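Local coordinates for protein beta-mannosidase (Trichoderma harzianum, PDB 4CVU) that probably hydrolyses beta-mannosidic linkages, releasing terminal mannose from glycans and manno-oligosaccharides as a fungal glycoside hydrolase of family 2, at residues Y690-G695 / I798-I803; V740-F745 / I755-D760; S365-G370 / P697-G702; S413-M418 / T736-I741. All coordinates share one frame; numbering follows the deposited sequence.

Contact 1 (Y690-G695 / I798-I803). With NAG (2-acetamido-2-deoxy-beta-D-glucopyranose), chain K.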
loop_
_atom_site.group_PDB
_atom_site.type_symbol
_atom_site.label_atom_id
_atom_site.label_comp_id
_atom_site.label_asym_id
_atom_site.label_seq_id
_atom_site.Cartn_x
_atom_site.Cartn_y
_atom_site.Cartn_z
ATOM N N TYR A 690 12.938 -38.274 10.716
ATOM C CA TYR A 690 13.813 -37.997 11.864
ATOM C C TYR A 690 13.297 -38.687 13.142
ATOM O O TYR A 690 14.068 -39.315 13.873
ATOM C CB TYR A 690 13.988 -36.487 12.118
ATOM C CG TYR A 690 14.644 -35.725 10.990
ATOM C CD1 TYR A 690 15.736 -36.254 10.296
ATOM C CD2 TYR A 690 14.127 -34.473 10.568
ATOM C CE1 TYR A 690 16.297 -35.568 9.227
ATOM C CE2 TYR A 690 14.694 -33.792 9.510
ATOM C CZ TYR A 690 15.775 -34.331 8.837
ATOM O OH TYR A 690 16.361 -33.636 7.763
ATOM N N ARG A 691 11.990 -38.577 13.390
ATOM C CA ARG A 691 11.406 -39.165 14.584
ATOM C C ARG A 691 11.459 -40.676 14.657
ATOM O O ARG A 691 11.726 -41.205 15.703
ATOM C CB ARG A 691 9.981 -38.773 14.730
ATOM C CG ARG A 691 9.852 -37.301 15.094
ATOM C CD ARG A 691 8.434 -37.052 15.529
ATOM N NE ARG A 691 8.093 -37.711 16.799
ATOM C CZ ARG A 691 6.934 -37.513 17.433
ATOM N NH1 ARG A 691 6.025 -36.672 16.920
ATOM N NH2 ARG A 691 6.688 -38.110 18.596
ATOM N N ARG A 692 11.105 -41.336 13.569
ATOM C CA ARG A 692 11.297 -42.807 13.440
ATOM C C ARG A 692 12.733 -43.260 13.748
ATOM O O ARG A 692 12.985 -44.381 14.238
ATOM C CB ARG A 692 10.908 -43.254 12.028
ATOM C CG ARG A 692 11.051 -44.760 11.810
ATOM C CD ARG A 692 10.750 -45.209 10.398
ATOM N NE ARG A 692 11.713 -44.680 9.442
ATOM C CZ ARG A 692 11.665 -44.892 8.128
ATOM N NH1 ARG A 692 10.704 -45.639 7.590
ATOM N NH2 ARG A 692 12.581 -44.336 7.337
ATOM N N GLY A 693 13.690 -42.422 13.378
ATOM C CA GLY A 693 15.090 -42.679 13.670
ATOM C C GLY A 693 15.430 -42.854 15.150
ATOM O O GLY A 693 16.471 -43.383 15.458
ATOM N N SER A 694 14.548 -42.406 16.047
ATOM C CA SER A 694 14.701 -42.615 17.485
ATOM C C SER A 694 14.852 -44.086 17.820
ATOM O O SER A 694 15.561 -44.423 18.752
ATOM C CB SER A 694 13.480 -42.063 18.245
ATOM O OG SER A 694 12.294 -42.796 17.924
ATOM N N GLY A 695 14.154 -44.942 17.069
ATOM C CA GLY A 695 14.219 -46.401 17.252
ATOM C C GLY A 695 15.127 -47.174 16.312
ATOM O O GLY A 695 15.062 -48.391 16.283
ATOM N N ILE A 798 10.208 -43.666 23.846
ATOM C CA ILE A 798 10.991 -42.909 22.851
ATOM C C ILE A 798 11.472 -43.824 21.715
ATOM O O ILE A 798 12.658 -44.015 21.522
ATOM C CB ILE A 798 12.179 -42.131 23.493
ATOM C CG1 ILE A 798 11.689 -41.245 24.652
ATOM C CG2 ILE A 798 12.833 -41.229 22.443
ATOM C CD1 ILE A 798 12.785 -40.590 25.436
ATOM N N ASN A 799 10.534 -44.366 20.957
ATOM C CA ASN A 799 10.835 -45.451 20.039
ATOM C C ASN A 799 9.810 -45.507 18.892
ATOM O O ASN A 799 8.922 -44.675 18.807
ATOM C CB ASN A 799 10.861 -46.767 20.825
ATOM C CG ASN A 799 11.776 -47.829 20.224
ATOM O OD1 ASN A 799 12.051 -47.858 19.026
ATOM N ND2 ASN A 799 12.242 -48.733 21.084
ATOM N N THR A 800 9.960 -46.483 18.006
ATOM C CA THR A 800 9.102 -46.618 16.833
ATOM C C THR A 800 8.794 -48.102 16.618
ATOM O O THR A 800 9.504 -48.949 17.147
ATOM C CB THR A 800 9.789 -46.010 15.603
ATOM O OG1 THR A 800 8.820 -45.759 14.585
ATOM C CG2 THR A 800 10.902 -46.936 15.074
ATOM N N THR A 801 7.735 -48.412 15.860
ATOM C CA THR A 801 7.437 -49.808 15.469
ATOM C C THR A 801 6.764 -49.862 14.109
ATOM O O THR A 801 5.888 -49.055 13.825
ATOM C CB THR A 801 6.547 -50.501 16.545
ATOM O OG1 THR A 801 6.336 -51.868 16.216
ATOM C CG2 THR A 801 5.206 -49.832 16.683
ATOM N N GLN A 802 7.163 -50.810 13.266
ATOM C CA GLN A 802 6.544 -50.957 11.953
ATOM C C GLN A 802 5.253 -51.795 12.026
ATOM O O GLN A 802 5.278 -52.925 12.498
ATOM C CB GLN A 802 7.520 -51.569 10.956
ATOM C CG GLN A 802 7.074 -51.353 9.506
ATOM C CD GLN A 802 7.963 -52.034 8.495
ATOM O OE1 GLN A 802 9.079 -52.376 8.781
ATOM N NE2 GLN A 802 7.463 -52.215 7.310
ATOM N N ILE A 803 4.136 -51.231 11.556
ATOM C CA ILE A 803 2.823 -51.883 11.691
ATOM C C ILE A 803 2.218 -52.369 10.369
ATOM O O ILE A 803 1.373 -53.233 10.377
ATOM C CB ILE A 803 1.792 -50.988 12.428
ATOM C CG1 ILE A 803 1.520 -49.674 11.688
ATOM C CG2 ILE A 803 2.258 -50.695 13.834
ATOM C CD1 ILE A 803 0.216 -49.016 12.116
HETATM C C1 NAG K . 13.087 -49.865 20.706
HETATM C C2 NAG K . 14.288 -50.136 21.626
HETATM C C3 NAG K . 14.951 -51.514 21.432
HETATM C C4 NAG K . 13.919 -52.626 21.366
HETATM C C5 NAG K . 12.860 -52.225 20.345
HETATM C C6 NAG K . 11.758 -53.268 20.253
HETATM C C7 NAG K . 15.535 -48.168 22.352
HETATM C C8 NAG K . 16.703 -47.269 22.059
HETATM N N2 NAG K . 15.348 -49.152 21.482
HETATM O O3 NAG K . 15.899 -51.744 22.468
HETATM O O4 NAG K . 14.550 -53.845 21.006
HETATM O O5 NAG K . 12.241 -51.009 20.715
HETATM O O6 NAG K . 11.275 -53.216 18.932
HETATM O O7 NAG K . 14.804 -47.974 23.334
#
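The turn in which helix 664-692 runs out packs against the start of strand 799-807, an outer strand of a three-stranded sheet, with Arg692, Ser694 and Gly695 meeting Asn799 and Thr800. The methyl CG2 of Thr800 rests 3.4 Å from Arg692 O, and its OG1 lies 3.7 Å from Arg692 CG, the two side chains meeting at a slant. With OG1 swung opposite the backbone N (chi1 -162°), the hydroxyl of Thr800 bonds to Thr758 OG1 and Val757 O in the next strand. The contact thus sets the 3-10 turn that follows the helix on the Ig-like beta domain, and the guanidinium of Arg692 continues past it into cation-pi contacts with Phe745 and Trp756. Ser694 OG lies 3.7 Å from Asn799 CA and donates back to Arg691 O at 2.8 Å, a carbonyl that also accepts Ser694 N. Asn799 is glycosylated, ND2 joined to NAG C1 at 1.5 Å. Its OD1 accepts Thr800 N at 2.7 Å, the donor tilted 22° from the carbonyl plane, which helps fix the amide that carries the sugar. That oxygen also comes within 3.2 Å of Gly695 CA, an approach open to a backbone without a side chain.

Contact 2 (V740-F745 / I755-D760)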
loop_
_atom_site.group_PDB
_atom_site.type_symbol
_atom_site.label_atom_id
_atom_site.label_comp_id
_atom_site.label_asym_id
_atom_site.label_seq_id
_atom_site.Cartn_x
_atom_site.Cartn_y
_atom_site.Cartn_z
ATOM N N VAL A 740 2.315 -39.325 19.993
ATOM C CA VAL A 740 2.201 -40.621 19.327
ATOM C C VAL A 740 1.598 -40.389 17.928
ATOM O O VAL A 740 0.501 -39.850 17.809
ATOM C CB VAL A 740 1.291 -41.568 20.151
ATOM C CG1 VAL A 740 1.328 -42.985 19.618
ATOM C CG2 VAL A 740 1.698 -41.570 21.619
ATOM N N ILE A 741 2.337 -40.772 16.888
ATOM C CA ILE A 741 1.938 -40.557 15.501
ATOM C C ILE A 741 2.064 -41.846 14.705
ATOM O O ILE A 741 2.891 -42.702 15.011
ATOM C CB ILE A 741 2.774 -39.423 14.825
ATOM C CG1 ILE A 741 4.276 -39.778 14.808
ATOM C CG2 ILE A 741 2.553 -38.097 15.560
ATOM C CD1 ILE A 741 5.115 -38.879 13.911
ATOM N N ALA A 742 1.199 -41.975 13.709
ATOM C CA ALA A 742 1.273 -43.006 12.668
ATOM C C ALA A 742 1.708 -42.326 11.388
ATOM O O ALA A 742 1.096 -41.342 10.969
ATOM C CB ALA A 742 -0.092 -43.660 12.469
ATOM N N SER A 743 2.742 -42.851 10.757
ATOM C CA SER A 743 3.408 -42.159 9.677
ATOM C C SER A 743 3.505 -43.062 8.455
ATOM O O SER A 743 3.854 -44.237 8.596
ATOM C CB SER A 743 4.810 -41.724 10.119
ATOM O OG SER A 743 4.775 -40.750 11.169
ATOM N N ALA A 744 3.213 -42.505 7.270
ATOM C CA ALA A 744 3.231 -43.264 6.016
ATOM C C ALA A 744 4.487 -42.962 5.237
ATOM O O ALA A 744 4.730 -41.820 4.894
ATOM C CB ALA A 744 2.013 -42.929 5.162
ATOM N N PHE A 745 5.254 -43.998 4.945
ATOM C CA PHE A 745 6.507 -43.894 4.194
ATOM C C PHE A 745 6.307 -44.537 2.834
ATOM O O PHE A 745 6.017 -45.744 2.749
ATOM C CB PHE A 745 7.639 -44.630 4.920
ATOM C CG PHE A 745 8.126 -43.930 6.156
ATOM C CD1 PHE A 745 7.481 -44.094 7.369
ATOM C CD2 PHE A 745 9.242 -43.127 6.110
ATOM C CE1 PHE A 745 7.929 -43.458 8.519
ATOM C CE2 PHE A 745 9.706 -42.481 7.250
ATOM C CZ PHE A 745 9.053 -42.647 8.457
ATOM N N ILE A 755 3.874 -48.224 7.066
ATOM C CA ILE A 755 3.339 -47.373 8.121
ATOM C C ILE A 755 4.000 -47.739 9.446
ATOM O O ILE A 755 4.021 -48.902 9.856
ATOM C CB ILE A 755 1.814 -47.458 8.244
ATOM C CG1 ILE A 755 1.193 -47.052 6.908
ATOM C CG2 ILE A 755 1.335 -46.503 9.331
ATOM C CD1 ILE A 755 -0.156 -47.622 6.672
ATOM N N TRP A 756 4.555 -46.727 10.096
ATOM C CA TRP A 756 5.221 -46.880 11.378
ATOM C C TRP A 756 4.522 -46.037 12.405
ATOM O O TRP A 756 4.019 -44.948 12.077
ATOM C CB TRP A 756 6.653 -46.382 11.274
ATOM C CG TRP A 756 7.523 -47.166 10.361
ATOM C CD1 TRP A 756 7.444 -47.234 9.019
ATOM C CD2 TRP A 756 8.640 -47.957 10.745
ATOM N NE1 TRP A 756 8.458 -48.029 8.523
ATOM C CE2 TRP A 756 9.212 -48.476 9.571
ATOM C CE3 TRP A 756 9.248 -48.239 11.973
ATOM C CZ2 TRP A 756 10.343 -49.296 9.584
ATOM C CZ3 TRP A 756 10.366 -49.063 11.990
ATOM C CH2 TRP A 756 10.901 -49.588 10.800
ATOM N N VAL A 757 4.502 -46.528 13.644
ATOM C CA VAL A 757 4.024 -45.757 14.778
ATOM C C VAL A 757 5.222 -45.339 15.653
ATOM O O VAL A 757 6.051 -46.188 16.057
ATOM C CB VAL A 757 3.005 -46.536 15.618
ATOM C CG1 VAL A 757 2.679 -45.795 16.906
ATOM C CG2 VAL A 757 1.724 -46.804 14.828
ATOM N N THR A 758 5.275 -44.048 15.989
ATOM C CA THR A 758 6.413 -43.477 16.715
ATOM C C THR A 758 5.912 -42.693 17.907
ATOM O O THR A 758 4.943 -41.965 17.786
ATOM C CB THR A 758 7.245 -42.542 15.794
ATOM O OG1 THR A 758 7.775 -43.284 14.690
ATOM C CG2 THR A 758 8.404 -41.933 16.551
ATOM N N SER A 759 6.570 -42.848 19.058
ATOM C CA SER A 759 6.108 -42.243 20.321
ATOM C C SER A 759 7.258 -41.571 21.034
ATOM O O SER A 759 8.328 -42.153 21.108
ATOM C CB SER A 759 5.506 -43.322 21.244
ATOM O OG SER A 759 5.308 -42.825 22.547
ATOM N N ASP A 760 7.047 -40.368 21.575
ATOM C CA ASP A 760 8.102 -39.728 22.362
ATOM C C ASP A 760 7.950 -39.865 23.893
ATOM O O ASP A 760 8.695 -39.237 24.669
ATOM C CB ASP A 760 8.273 -38.266 21.958
ATOM C CG ASP A 760 7.146 -37.374 22.440
ATOM O OD1 ASP A 760 6.151 -37.865 23.058
ATOM O OD2 ASP A 760 7.268 -36.161 22.175
HETATM O O HOH W 1 7.624 -41.682 12.174
#
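Ile741 and Thr758 face each other as a hydrogen-bonded antiparallel pair: Ile741 N donates to Thr758 O at 3.0 Å, and Thr758 N returns to Ile741 O at 2.9 Å. Two residues on, Ser743 N reaches Trp756 O at 2.8 Å and Trp756 N reaches Ser743 O at 3.0 Å. All four carbonyls also receive a CA-H from the opposite strand, as between Val740 CA and Thr758 O. The outward carbonyls find partners elsewhere: Ala742 O accepts Asn847 ND2, Ala744 O accepts Gln688 NE2, and Val757 O accepts Thr801 N of strand 799-807, with Thr800 OG1 as a second partner. On the face holding Ile741, Ser743, Trp756 and Thr758, a water joins the two strands, 3.2 Å from Ser743 OG and 3.0 Å from Thr758 OG1. Both hydroxyls lie beside their own backbone N (chi1 -65° and -61°), which turns them to the shared water; Thr758 OG1 also bonds to Thr800. Phe745 CD1 comes within 3.5 Å of Trp756 CD1, the rings obliquely set with planes at 72°; Trp756 NE1 is taken by Glu754 OE1. On the other face Val757 lies between Val740 and Ala742, touching each, and all three meet Leu826. This face packs on strands 821-830 and 841-849 of a second sheet and the mixed face turns to helix 664-692: an antiparallel hairpin as in an Ig-like beta-sandwich.

Contact 3 (S365-G370 / P697-G702)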
loop_
_atom_site.group_PDB
_atom_site.type_symbol
_atom_site.label_atom_id
_atom_site.label_comp_id
_atom_site.label_asym_id
_atom_site.label_seq_id
_atom_site.Cartn_x
_atom_site.Cartn_y
_atom_site.Cartn_z
ATOM N N SER A 365 23.876 -51.886 23.273
ATOM C CA SER A 365 22.441 -51.762 23.160
ATOM C C SER A 365 21.969 -51.723 21.692
ATOM O O SER A 365 20.778 -51.877 21.419
ATOM C CB SER A 365 21.919 -50.547 23.939
ATOM O OG SER A 365 22.010 -49.345 23.208
ATOM N N GLY A 366 22.906 -51.552 20.758
ATOM C CA GLY A 366 22.602 -51.564 19.341
ATOM C C GLY A 366 22.686 -50.207 18.657
ATOM O O GLY A 366 22.293 -50.070 17.516
ATOM N N ILE A 367 23.202 -49.207 19.351
ATOM C CA ILE A 367 23.370 -47.873 18.785
ATOM C C ILE A 367 24.676 -47.777 18.003
ATOM O O ILE A 367 25.734 -48.123 18.508
ATOM C CB ILE A 367 23.339 -46.789 19.888
ATOM C CG1 ILE A 367 21.991 -46.834 20.606
ATOM C CG2 ILE A 367 23.543 -45.407 19.290
ATOM C CD1 ILE A 367 21.884 -45.931 21.819
ATOM N N THR A 368 24.594 -47.304 16.771
ATOM C CA THR A 368 25.777 -46.974 15.984
ATOM C C THR A 368 26.800 -46.096 16.727
ATOM O O THR A 368 26.434 -45.064 17.324
ATOM C CB THR A 368 25.400 -46.280 14.692
ATOM O OG1 THR A 368 24.336 -47.001 14.065
ATOM C CG2 THR A 368 26.603 -46.182 13.738
ATOM N N PRO A 369 28.084 -46.491 16.662
ATOM C CA PRO A 369 29.209 -45.776 17.284
ATOM C C PRO A 369 29.424 -44.427 16.633
ATOM O O PRO A 369 28.914 -44.172 15.541
ATOM C CB PRO A 369 30.434 -46.672 17.002
ATOM C CG PRO A 369 29.887 -47.973 16.605
ATOM C CD PRO A 369 28.554 -47.707 15.961
ATOM N N GLY A 370 30.175 -43.589 17.326
ATOM C CA GLY A 370 30.399 -42.222 16.931
ATOM C C GLY A 370 30.295 -41.299 18.126
ATOM O O GLY A 370 30.863 -41.557 19.191
ATOM N N PRO A 697 19.382 -47.510 14.502
ATOM C CA PRO A 697 20.715 -47.505 15.143
ATOM C C PRO A 697 21.328 -46.132 15.394
ATOM O O PRO A 697 22.182 -46.004 16.241
ATOM C CB PRO A 697 21.591 -48.320 14.172
ATOM C CG PRO A 697 20.628 -49.227 13.470
ATOM C CD PRO A 697 19.373 -48.376 13.302
ATOM N N GLU A 698 20.897 -45.119 14.651
ATOM C CA GLU A 698 21.271 -43.736 14.897
ATOM C C GLU A 698 20.717 -43.209 16.245
ATOM O O GLU A 698 21.352 -42.413 16.883
ATOM C CB GLU A 698 20.887 -42.819 13.726
ATOM C CG GLU A 698 19.400 -42.683 13.498
ATOM C CD GLU A 698 18.907 -43.433 12.313
ATOM O OE1 GLU A 698 19.422 -44.551 12.032
ATOM O OE2 GLU A 698 18.001 -42.907 11.648
ATOM N N ARG A 699 19.581 -43.712 16.681
ATOM C CA ARG A 699 18.953 -43.269 17.904
ATOM C C ARG A 699 18.818 -41.748 17.848
ATOM O O ARG A 699 19.488 -41.049 18.546
ATOM C CB ARG A 699 19.726 -43.699 19.148
ATOM C CG ARG A 699 18.831 -44.036 20.319
ATOM C CD ARG A 699 18.184 -42.795 20.853
ATOM N NE ARG A 699 17.637 -42.897 22.180
ATOM C CZ ARG A 699 16.419 -43.314 22.459
ATOM N NH1 ARG A 699 15.639 -43.768 21.517
ATOM N NH2 ARG A 699 16.003 -43.289 23.700
ATOM N N GLN A 700 18.094 -41.303 16.857
ATOM C CA GLN A 700 17.890 -39.893 16.596
ATOM C C GLN A 700 17.024 -39.247 17.703
ATOM O O GLN A 700 16.008 -39.786 18.058
ATOM C CB GLN A 700 17.236 -39.776 15.219
ATOM C CG GLN A 700 17.594 -38.542 14.393
ATOM C CD GLN A 700 16.711 -37.369 14.733
ATOM O OE1 GLN A 700 15.848 -37.485 15.568
ATOM N NE2 GLN A 700 16.913 -36.247 14.063
ATOM N N LEU A 701 17.384 -38.056 18.191
ATOM C CA LEU A 701 16.637 -37.453 19.298
ATOM C C LEU A 701 16.275 -35.969 19.166
ATOM O O LEU A 701 16.148 -35.282 20.197
ATOM C CB LEU A 701 17.364 -37.667 20.623
ATOM C CG LEU A 701 17.447 -39.096 21.170
ATOM C CD1 LEU A 701 18.203 -39.056 22.510
ATOM C CD2 LEU A 701 16.114 -39.724 21.396
ATOM N N GLY A 702 16.057 -35.479 17.937
ATOM C CA GLY A 702 15.642 -34.097 17.785
ATOM C C GLY A 702 15.278 -33.640 16.401
ATOM O O GLY A 702 15.864 -34.093 15.414
#
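Thr368 and Pro697 cross obliquely, the hydroxyl of Thr368 coming up beside the proline ring with OG1 3.0 Å from Pro697 CB. The backbone fixes this approach: Thr368 N donates to Pro697 O at 2.8 Å, from a position tilted 35° out of the carbonyl plane. Ile367 closes on the same oxygen, its CA-H pointing to it and its CG2 3.4 Å from Pro697 O. The two branches of Ile367 are spread by a chi1 of -61°, which leaves CG2 near the carbonyl while CG1 carries CD1 across the aliphatic start of Arg699. There CD1 lies 3.9 Å from Arg699 CG, again with the chains crossing at a slant. Beyond this point Arg699 bends at chi2 and leaves the contact; Leu701 CD2 sits 3.6 Å above one face of its guanidinium, toward the rim, and its nitrogens bond to Ser694 O, Ile798 O and Glu381 OE1. Arg590 bridges the two loops, donating to both Thr368 O and Glu698 O. Gly366, with positive phi, ends helix 360-365 in a Schellman motif. The contact lays the loop after that helix against the loop joining helix 664-692 to strand 702-705, which pairs in parallel with strand 380-389.

Contact 4 (S413-M418 / T736-I741)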
loop_
_atom_site.group_PDB
_atom_site.type_symbol
_atom_site.label_atom_id
_atom_site.label_comp_id
_atom_site.label_asym_id
_atom_site.label_seq_id
_atom_site.Cartn_x
_atom_site.Cartn_y
_atom_site.Cartn_z
ATOM N N SER A 413 1.391 -24.619 20.871
ATOM C CA SER A 413 0.332 -25.258 20.114
ATOM C C SER A 413 0.833 -26.231 19.055
ATOM O O SER A 413 0.093 -27.138 18.654
ATOM C CB SER A 413 -0.542 -24.248 19.429
ATOM O OG SER A 413 -1.716 -24.899 18.971
ATOM N N GLN A 414 2.055 -26.058 18.628
ATOM C CA GLN A 414 2.667 -26.898 17.620
ATOM C C GLN A 414 3.343 -28.087 18.257
ATOM O O GLN A 414 3.964 -28.864 17.587
ATOM C CB GLN A 414 3.700 -26.103 16.827
ATOM C CG GLN A 414 3.184 -25.190 15.720
ATOM C CD GLN A 414 4.318 -24.607 14.905
ATOM O OE1 GLN A 414 4.652 -23.471 15.073
ATOM N NE2 GLN A 414 4.963 -25.410 14.066
ATOM N N ASN A 415 3.162 -28.227 19.550
ATOM C CA ASN A 415 3.756 -29.245 20.404
ATOM C C ASN A 415 5.283 -29.148 20.547
ATOM O O ASN A 415 5.918 -30.164 20.674
ATOM C CB ASN A 415 3.349 -30.680 19.920
ATOM C CG ASN A 415 1.857 -30.918 19.981
ATOM O OD1 ASN A 415 1.246 -30.767 21.006
ATOM N ND2 ASN A 415 1.266 -31.238 18.867
ATOM N N PHE A 416 5.839 -27.932 20.548
ATOM C CA PHE A 416 7.263 -27.725 20.725
ATOM C C PHE A 416 7.699 -28.028 22.166
ATOM O O PHE A 416 6.931 -27.933 23.058
ATOM C CB PHE A 416 7.669 -26.263 20.404
ATOM C CG PHE A 416 7.789 -25.933 18.951
ATOM C CD1 PHE A 416 6.911 -26.412 18.029
ATOM C CD2 PHE A 416 8.732 -25.077 18.538
ATOM C CE1 PHE A 416 7.001 -26.036 16.720
ATOM C CE2 PHE A 416 8.827 -24.712 17.245
ATOM C CZ PHE A 416 7.956 -25.181 16.338
ATOM N N ASN A 417 8.936 -28.427 22.377
ATOM C CA ASN A 417 9.563 -28.325 23.681
ATOM C C ASN A 417 10.882 -27.589 23.628
ATOM O O ASN A 417 11.504 -27.383 24.671
ATOM C CB ASN A 417 9.700 -29.690 24.361
ATOM C CG ASN A 417 10.432 -30.680 23.510
ATOM O OD1 ASN A 417 11.302 -30.301 22.760
ATOM N ND2 ASN A 417 10.006 -31.933 23.539
ATOM N N MET A 418 11.269 -27.103 22.438
ATOM C CA MET A 418 12.548 -26.416 22.262
ATOM C C MET A 418 12.496 -25.432 21.096
ATOM O O MET A 418 11.818 -25.691 20.087
ATOM C CB MET A 418 13.677 -27.455 21.991
ATOM C CG MET A 418 15.070 -26.865 21.933
ATOM S SD MET A 418 16.346 -28.146 21.683
ATOM C CE MET A 418 16.674 -28.651 23.352
ATOM N N THR A 736 2.460 -33.606 13.308
ATOM C CA THR A 736 3.624 -34.467 13.176
ATOM C C THR A 736 4.545 -34.393 14.420
ATOM O O THR A 736 5.432 -35.217 14.550
ATOM C CB THR A 736 4.415 -34.161 11.874
ATOM O OG1 THR A 736 3.509 -33.859 10.822
ATOM C CG2 THR A 736 5.278 -35.352 11.449
ATOM N N TYR A 737 4.344 -33.399 15.284
ATOM C CA TYR A 737 5.031 -33.308 16.568
ATOM C C TYR A 737 4.163 -33.842 17.755
ATOM O O TYR A 737 4.481 -33.650 18.924
ATOM C CB TYR A 737 5.491 -31.859 16.840
ATOM C CG TYR A 737 6.776 -31.394 16.117
ATOM C CD1 TYR A 737 7.715 -32.291 15.630
ATOM C CD2 TYR A 737 7.068 -30.049 16.008
ATOM C CE1 TYR A 737 8.902 -31.853 15.034
ATOM C CE2 TYR A 737 8.257 -29.606 15.418
ATOM C CZ TYR A 737 9.163 -30.527 14.912
ATOM O OH TYR A 737 10.331 -30.105 14.311
ATOM N N GLU A 738 3.044 -34.486 17.449
ATOM C CA GLU A 738 2.235 -35.077 18.509
ATOM C C GLU A 738 3.019 -36.223 19.189
ATOM O O GLU A 738 3.940 -36.811 18.604
ATOM C CB GLU A 738 0.895 -35.587 17.951
ATOM C CG GLU A 738 -0.112 -34.477 17.656
ATOM C CD GLU A 738 -1.513 -34.998 17.460
ATOM O OE1 GLU A 738 -2.010 -35.630 18.392
ATOM O OE2 GLU A 738 -2.106 -34.828 16.404
ATOM N N HIS A 739 2.651 -36.510 20.435
ATOM C CA HIS A 739 3.370 -37.521 21.238
ATOM C C HIS A 739 3.435 -38.879 20.566
ATOM O O HIS A 739 4.466 -39.496 20.556
ATOM C CB HIS A 739 2.775 -37.636 22.642
ATOM C CG HIS A 739 2.947 -36.402 23.465
ATOM N ND1 HIS A 739 4.178 -35.956 23.898
ATOM C CD2 HIS A 739 2.039 -35.510 23.925
ATOM C CE1 HIS A 739 4.017 -34.838 24.590
ATOM N NE2 HIS A 739 2.732 -34.552 24.631
ATOM N N VAL A 740 2.315 -39.325 19.993
ATOM C CA VAL A 740 2.201 -40.621 19.327
ATOM C C VAL A 740 1.598 -40.389 17.928
ATOM O O VAL A 740 0.501 -39.850 17.809
ATOM C CB VAL A 740 1.291 -41.568 20.151
ATOM C CG1 VAL A 740 1.328 -42.985 19.618
ATOM C CG2 VAL A 740 1.698 -41.570 21.619
ATOM N N ILE A 741 2.337 -40.772 16.888
ATOM C CA ILE A 741 1.938 -40.557 15.501
ATOM C C ILE A 741 2.064 -41.846 14.705
ATOM O O ILE A 741 2.891 -42.702 15.011
ATOM C CB ILE A 741 2.774 -39.423 14.825
ATOM C CG1 ILE A 741 4.276 -39.778 14.808
ATOM C CG2 ILE A 741 2.553 -38.097 15.560
ATOM C CD1 ILE A 741 5.115 -38.879 13.911
#
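Tyr737 directs the edge of its ring at the face of Phe416 in an offset T-shaped pair, the centroids 5.8 Å apart and the planes at 82°. The nearest approach of the rings is Tyr737 CE2 to Phe416 CE1 at 4.0 Å. Gln414 O lies in the plane of both rings, at the edge of each; it is 3.4 Å from Tyr737 CB and 3.7 Å from Tyr737 CD2. This buried carbonyl has no hydrogen-bond partner and meets carbon atoms of Tyr737 and the edge of Phe416 instead. The Tyr737 hydroxyl lies beyond the contact, bonded to Ser703 OG and Gly386 O.

Next to this carbonyl, Asn415 CB packs 3.3 Å from Tyr737 O, an oxygen that accepts Lys385 NZ. Asn415 CG stands beside its own backbone N (chi1 -62°), which sends the amide past Tyr737 toward Glu738: ND2 is 3.7 Å from Glu738 CG. That is a packing contact; ND2 donates to Arg734 O in helix 729-736. Arg691 NH1 bonds to both Thr736 O and Glu738 O.

Two helix ends meet here. Asn415, with positive phi, is the C-prime residue of the Schellman motif closing helix 401-413, and Tyr737 is the first residue after helix 729-736. Segment 413-418 leads into strand 418-421, which runs parallel to its neighbours 380-389 and 442-446, and segment 736-741 into strand 740-747, an arrangement characteristic of a helix-to-strand turn of the (beta/alpha)8 barrel of family 2 meeting the linker into an Ig-like domain.

Contacts 1 and 2 share one three-stranded sheet, their centres about 7 Å apart, and are joined by Thr801 N to Val757 O at 2.8 Å. Contact 3 meets contact 1 through Gly693 O and Gln700 N, 3.0 Å apart, near the glycan on Asn799 and a bound cadmium ion, each about 4 Å from the Arg699 side chain at the nearest atoms. Contact 4 shares Val740 and Ile741 with contact 2, and Asp760 OD1 lies 2.9 Å from His739 ND1. Segment 690-695 is central, touching all three other contacts, whereas contacts 3 and 4 are about 21 Å apart, centre to centre, and do not touch.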